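Local coordinates for protein epoxide hydrolase (PDB 3G02) that probably opens epoxide rings by hydrolysis, as an alpha/beta-hydrolase-fold epoxide hydrolase, here in an enantioselective variant obtained by directed evolution, at residues Asn18-Ser23 with Gln87-Ile92; Thr96-Ala101 with Tyr153-Gly158. The protein carries 9 engineered substitutions. All coordinates share one frame; numbering follows the deposited sequence.

Interaction 1. Residues Asn18-Ser23 with Gln87-Ile92; sequences NPFTVS and QFTTEI
Pro19 and Phe88 form a single beta bridge, their CA atoms 4.4 Å apart, where the N-terminal loop of this alpha/beta-hydrolase fold is laid across strand 87-92, an outermost strand of the central sheet. Two backbone hydrogen bonds hold the bridge. Thr89 N donates to Asn18 O at 3.1 Å, within the carbonyl plane. Phe20 N reaches Gln87 O at 2.8 Å, but from 51° above the plane of that carbonyl. A CA-H...O contact from Phe88 CA also falls on Asn18 O.

Water extends the polar join. One molecule accepts from Asn18 N and donates to Thr89 O; a second donates to Asn18 O and hydrogen-bonds to Thr89 OG1, 2.6 Å from it.

The side-chain packing centres on Phe20. With CG anti to the backbone N (chi1 -179°), the ring meets Thr89 at CD1 and the Gln87 amide at CD2. The methyl CG2 of Thr89 approaches CD1 obliquely, while the amide of Gln87, turned 84° to the ring, brings OE1 to the ring edge. That same oxygen accepts a hydrogen bond from His98 NE2, which pins the amide. Beyond Phe20, Val22 CG2 rests against the Gln87 amide, 3.8 Å from OE1 and 3.9 Å from NE2.

Interaction 2. Residues Thr96-Ala101 with Tyr153-Gly158; sequences TIHFAA and YTFSSG
Thr96 and Ser157 are joined by two hydrogen bonds that close a small ring: Thr96 N donates to Ser157 OG at 2.8 Å, and Ser157 N returns a bond of 2.8 Å to Thr96 O, in the plane of that carbonyl. Ser157 can take both parts because its OG sits between its own backbone N and carbonyl carbon (chi1 72°), on the side of the strand. One residue earlier, Ser156 OG accepts from His98 N at 2.9 Å, so a side-chain hydroxyl receives this N-H of the strand. This hydroxyl is also hydrogen-bonded to Ser149 O. Ser156 CA adds a CA-H...O contact to Thr96 O.

The serines follow a type II' beta turn, Tyr153 to Ser156, closed by Ser156 N to Tyr153 O; it belongs to the loop between strand 143-148 and helix 167-180 of the alpha/beta-hydrolase fold, and here meets strand 95-102.

Packing centres on His98 and Phe155, whose side chains run alongside each other. Phe155 CB lies over one face of the imidazole, 4.0 Å from the ring centroid, as a CH-pi contact. Farther out the phenyl turns its edge to the same ring in an edge-to-face pair, planes at 60°. On the imidazole itself, ND1 is hydrogen-bonded to Ser149 OG.

How the interactions relate
From the N terminus, the loop 18-23 is met again some 64 residues later by strand 87-92, so interaction 1 closes over a region of helices and loops without a strand. The chain then turns back into strand 95-102, the antiparallel neighbour of 87-92 in the sheet, and interaction 2 closes a second loop when residues 153-158 return to it. The two are in series, neither nested nor crossed, with centres about 7 Å apart. They meet through a probable backbone bond from Ile97 N to Thr90 O, and Phe20 packs against both His98 and Phe155, tying the N-terminal loop, the sheet edge and the loop after strand 143-148 together.

Interaction 1. Residues Asn18-Ser23 with Gln87-Ile92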
# COMPACT_ATOMS: atom_id res chain seq x y z
N ASN A 18 -29.81 2.99 24.48
CA ASN A 18 -29.74 4.25 23.75
C ASN A 18 -29.90 3.96 22.26
O ASN A 18 -28.91 3.72 21.57
CB ASN A 18 -28.41 4.96 24.02
CG ASN A 18 -28.24 5.37 25.47
OD1 ASN A 18 -28.92 6.28 25.95
ND2 ASN A 18 -27.33 4.71 26.17
N PRO A 19 -31.15 3.96 21.77
CA PRO A 19 -31.43 3.62 20.38
C PRO A 19 -30.68 4.53 19.42
O PRO A 19 -30.63 5.74 19.62
CB PRO A 19 -32.94 3.85 20.24
CG PRO A 19 -33.46 3.79 21.62
CD PRO A 19 -32.38 4.33 22.50
N PHE A 20 -30.09 3.93 18.39
CA PHE A 20 -29.30 4.67 17.43
C PHE A 20 -29.97 4.61 16.06
O PHE A 20 -30.49 3.57 15.66
CB PHE A 20 -27.89 4.07 17.36
CG PHE A 20 -26.97 4.77 16.40
CD1 PHE A 20 -26.31 5.94 16.77
CD2 PHE A 20 -26.76 4.26 15.12
CE1 PHE A 20 -25.46 6.59 15.89
CE2 PHE A 20 -25.91 4.91 14.23
CZ PHE A 20 -25.26 6.07 14.61
N THR A 21 -29.98 5.75 15.38
CA THR A 21 -30.53 5.86 14.04
C THR A 21 -29.48 6.49 13.13
O THR A 21 -28.92 7.55 13.45
CB THR A 21 -31.82 6.73 14.02
OG1 THR A 21 -32.76 6.20 14.97
CG2 THR A 21 -32.46 6.74 12.64
N VAL A 22 -29.19 5.83 12.02
CA VAL A 22 -28.30 6.39 11.01
C VAL A 22 -29.03 7.51 10.28
O VAL A 22 -30.10 7.29 9.71
CB VAL A 22 -27.80 5.32 10.01
CG1 VAL A 22 -26.82 5.94 9.01
CG2 VAL A 22 -27.14 4.15 10.76
N SER A 23 -28.45 8.71 10.31
CA SER A 23 -29.05 9.88 9.70
C SER A 23 -27.95 10.80 9.19
O SER A 23 -27.62 11.81 9.82
CB SER A 23 -29.96 10.61 10.69
OG SER A 23 -30.65 11.67 10.06
N GLN A 87 -30.59 -0.83 16.60
CA GLN A 87 -29.22 -0.38 16.82
C GLN A 87 -29.15 0.46 18.08
O GLN A 87 -30.11 1.16 18.43
CB GLN A 87 -28.72 0.49 15.67
CG GLN A 87 -28.71 -0.14 14.29
CD GLN A 87 -28.33 0.87 13.24
OE1 GLN A 87 -27.15 1.07 12.97
NE2 GLN A 87 -29.32 1.53 12.66
N PHE A 88 -28.01 0.40 18.75
CA PHE A 88 -27.78 1.14 19.99
C PHE A 88 -26.34 1.62 20.05
O PHE A 88 -25.48 1.15 19.31
CB PHE A 88 -28.06 0.27 21.21
CG PHE A 88 -29.40 -0.41 21.18
CD1 PHE A 88 -29.56 -1.65 20.57
CD2 PHE A 88 -30.51 0.19 21.78
CE1 PHE A 88 -30.80 -2.29 20.55
CE2 PHE A 88 -31.75 -0.43 21.76
CZ PHE A 88 -31.90 -1.67 21.14
N THR A 89 -26.08 2.57 20.95
CA THR A 89 -24.71 2.86 21.35
C THR A 89 -24.61 2.79 22.86
O THR A 89 -25.57 3.04 23.58
CB THR A 89 -24.21 4.25 20.89
OG1 THR A 89 -25.02 5.29 21.47
CG2 THR A 89 -24.23 4.38 19.37
N THR A 90 -23.42 2.42 23.33
CA THR A 90 -23.11 2.51 24.75
C THR A 90 -21.67 2.97 24.86
O THR A 90 -20.88 2.81 23.93
CB THR A 90 -23.35 1.18 25.49
OG1 THR A 90 -23.29 1.39 26.90
CG2 THR A 90 -22.33 0.12 25.09
N GLU A 91 -21.32 3.56 26.00
CA GLU A 91 -19.96 4.02 26.22
C GLU A 91 -19.15 3.03 27.03
O GLU A 91 -19.55 2.61 28.12
CB GLU A 91 -19.94 5.41 26.85
CG GLU A 91 -20.45 6.49 25.90
CD GLU A 91 -19.72 7.81 26.06
OE1 GLU A 91 -20.19 8.82 25.46
OE2 GLU A 91 -18.69 7.86 26.76
N ILE A 92 -18.01 2.63 26.47
CA ILE A 92 -17.11 1.70 27.12
C ILE A 92 -15.71 2.31 27.06
O ILE A 92 -15.21 2.60 25.97
CB ILE A 92 -17.14 0.30 26.45
CG1 ILE A 92 -18.51 -0.35 26.66
CG2 ILE A 92 -16.03 -0.59 27.01
CD1 ILE A 92 -18.83 -1.46 25.67
O HOH W 1 -27.56 1.32 24.71
O HOH W 2 -27.38 5.72 20.39
O HOH W 3 -32.52 1.87 16.47

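Interaction 2. Residues Thr96-Ala101 with Tyr153-Gly158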
# COMPACT_ATOMS: atom_id res chain seq x y z
N THR A 96 -17.45 5.41 22.22
CA THR A 96 -18.82 5.13 21.81
C THR A 96 -18.81 3.82 21.04
O THR A 96 -18.19 3.73 19.98
CB THR A 96 -19.40 6.26 20.94
OG1 THR A 96 -19.42 7.48 21.70
CG2 THR A 96 -20.81 5.93 20.48
N ILE A 97 -19.47 2.80 21.59
CA ILE A 97 -19.55 1.51 20.92
C ILE A 97 -20.94 1.30 20.37
O ILE A 97 -21.91 1.17 21.12
CB ILE A 97 -19.13 0.33 21.85
CG1 ILE A 97 -17.69 0.53 22.35
CG2 ILE A 97 -19.29 -1.02 21.14
CD1 ILE A 97 -16.64 0.73 21.24
N HIS A 98 -21.03 1.30 19.04
CA HIS A 98 -22.25 1.03 18.31
C HIS A 98 -22.46 -0.48 18.19
O HIS A 98 -21.50 -1.25 18.10
CB HIS A 98 -22.15 1.68 16.92
CG HIS A 98 -23.15 1.17 15.94
ND1 HIS A 98 -22.90 0.10 15.11
CD2 HIS A 98 -24.40 1.59 15.64
CE1 HIS A 98 -23.96 -0.13 14.35
NE2 HIS A 98 -24.88 0.77 14.65
N PHE A 99 -23.72 -0.91 18.23
CA PHE A 99 -24.04 -2.31 17.94
C PHE A 99 -25.45 -2.45 17.40
O PHE A 99 -26.34 -1.68 17.74
CB PHE A 99 -23.83 -3.23 19.16
CG PHE A 99 -24.64 -2.86 20.38
CD1 PHE A 99 -24.17 -1.91 21.29
CD2 PHE A 99 -25.85 -3.50 20.65
CE1 PHE A 99 -24.90 -1.58 22.43
CE2 PHE A 99 -26.59 -3.17 21.78
CZ PHE A 99 -26.12 -2.22 22.67
N ALA A 100 -25.62 -3.43 16.51
CA ALA A 100 -26.94 -3.87 16.09
C ALA A 100 -27.25 -5.12 16.90
O ALA A 100 -26.35 -5.82 17.36
CB ALA A 100 -26.95 -4.18 14.60
N ALA A 101 -28.54 -5.41 17.08
CA ALA A 101 -28.91 -6.57 17.88
C ALA A 101 -30.31 -7.09 17.57
O ALA A 101 -31.19 -6.32 17.20
CB ALA A 101 -28.81 -6.25 19.37
N TYR A 153 -14.48 1.42 13.76
CA TYR A 153 -15.31 1.14 12.59
C TYR A 153 -16.68 1.80 12.64
O TYR A 153 -17.37 1.73 13.67
CB TYR A 153 -15.57 -0.35 12.43
CG TYR A 153 -14.39 -1.23 12.10
CD1 TYR A 153 -13.55 -1.73 13.10
CD2 TYR A 153 -14.16 -1.65 10.78
CE1 TYR A 153 -12.49 -2.59 12.81
CE2 TYR A 153 -13.10 -2.51 10.48
CZ TYR A 153 -12.27 -2.97 11.49
OH TYR A 153 -11.24 -3.84 11.20
N THR A 154 -17.08 2.37 11.51
CA THR A 154 -18.40 2.96 11.30
C THR A 154 -18.86 3.84 12.46
O THR A 154 -18.22 4.85 12.76
CB THR A 154 -19.47 1.92 10.80
OG1 THR A 154 -19.88 1.05 11.87
CG2 THR A 154 -18.91 1.07 9.66
N PHE A 155 -19.94 3.45 13.14
CA PHE A 155 -20.55 4.30 14.15
C PHE A 155 -19.96 4.14 15.55
O PHE A 155 -20.37 4.83 16.49
CB PHE A 155 -22.07 4.15 14.12
CG PHE A 155 -22.63 4.34 12.74
CD1 PHE A 155 -22.64 5.60 12.16
CD2 PHE A 155 -23.08 3.25 12.00
CE1 PHE A 155 -23.12 5.78 10.87
CE2 PHE A 155 -23.56 3.42 10.70
CZ PHE A 155 -23.58 4.69 10.14
N SER A 156 -18.97 3.26 15.68
CA SER A 156 -18.14 3.23 16.88
C SER A 156 -17.02 4.26 16.76
O SER A 156 -16.44 4.44 15.69
CB SER A 156 -17.56 1.84 17.12
OG SER A 156 -18.53 0.97 17.68
N SER A 157 -16.72 4.94 17.87
CA SER A 157 -15.65 5.91 17.89
C SER A 157 -14.32 5.21 18.15
O SER A 157 -14.24 3.98 18.14
CB SER A 157 -15.92 6.99 18.95
OG SER A 157 -15.76 6.49 20.26
N GLY A 158 -13.27 6.00 18.38
CA GLY A 158 -11.98 5.43 18.70
C GLY A 158 -11.20 4.97 17.48
O GLY A 158 -11.61 5.23 16.35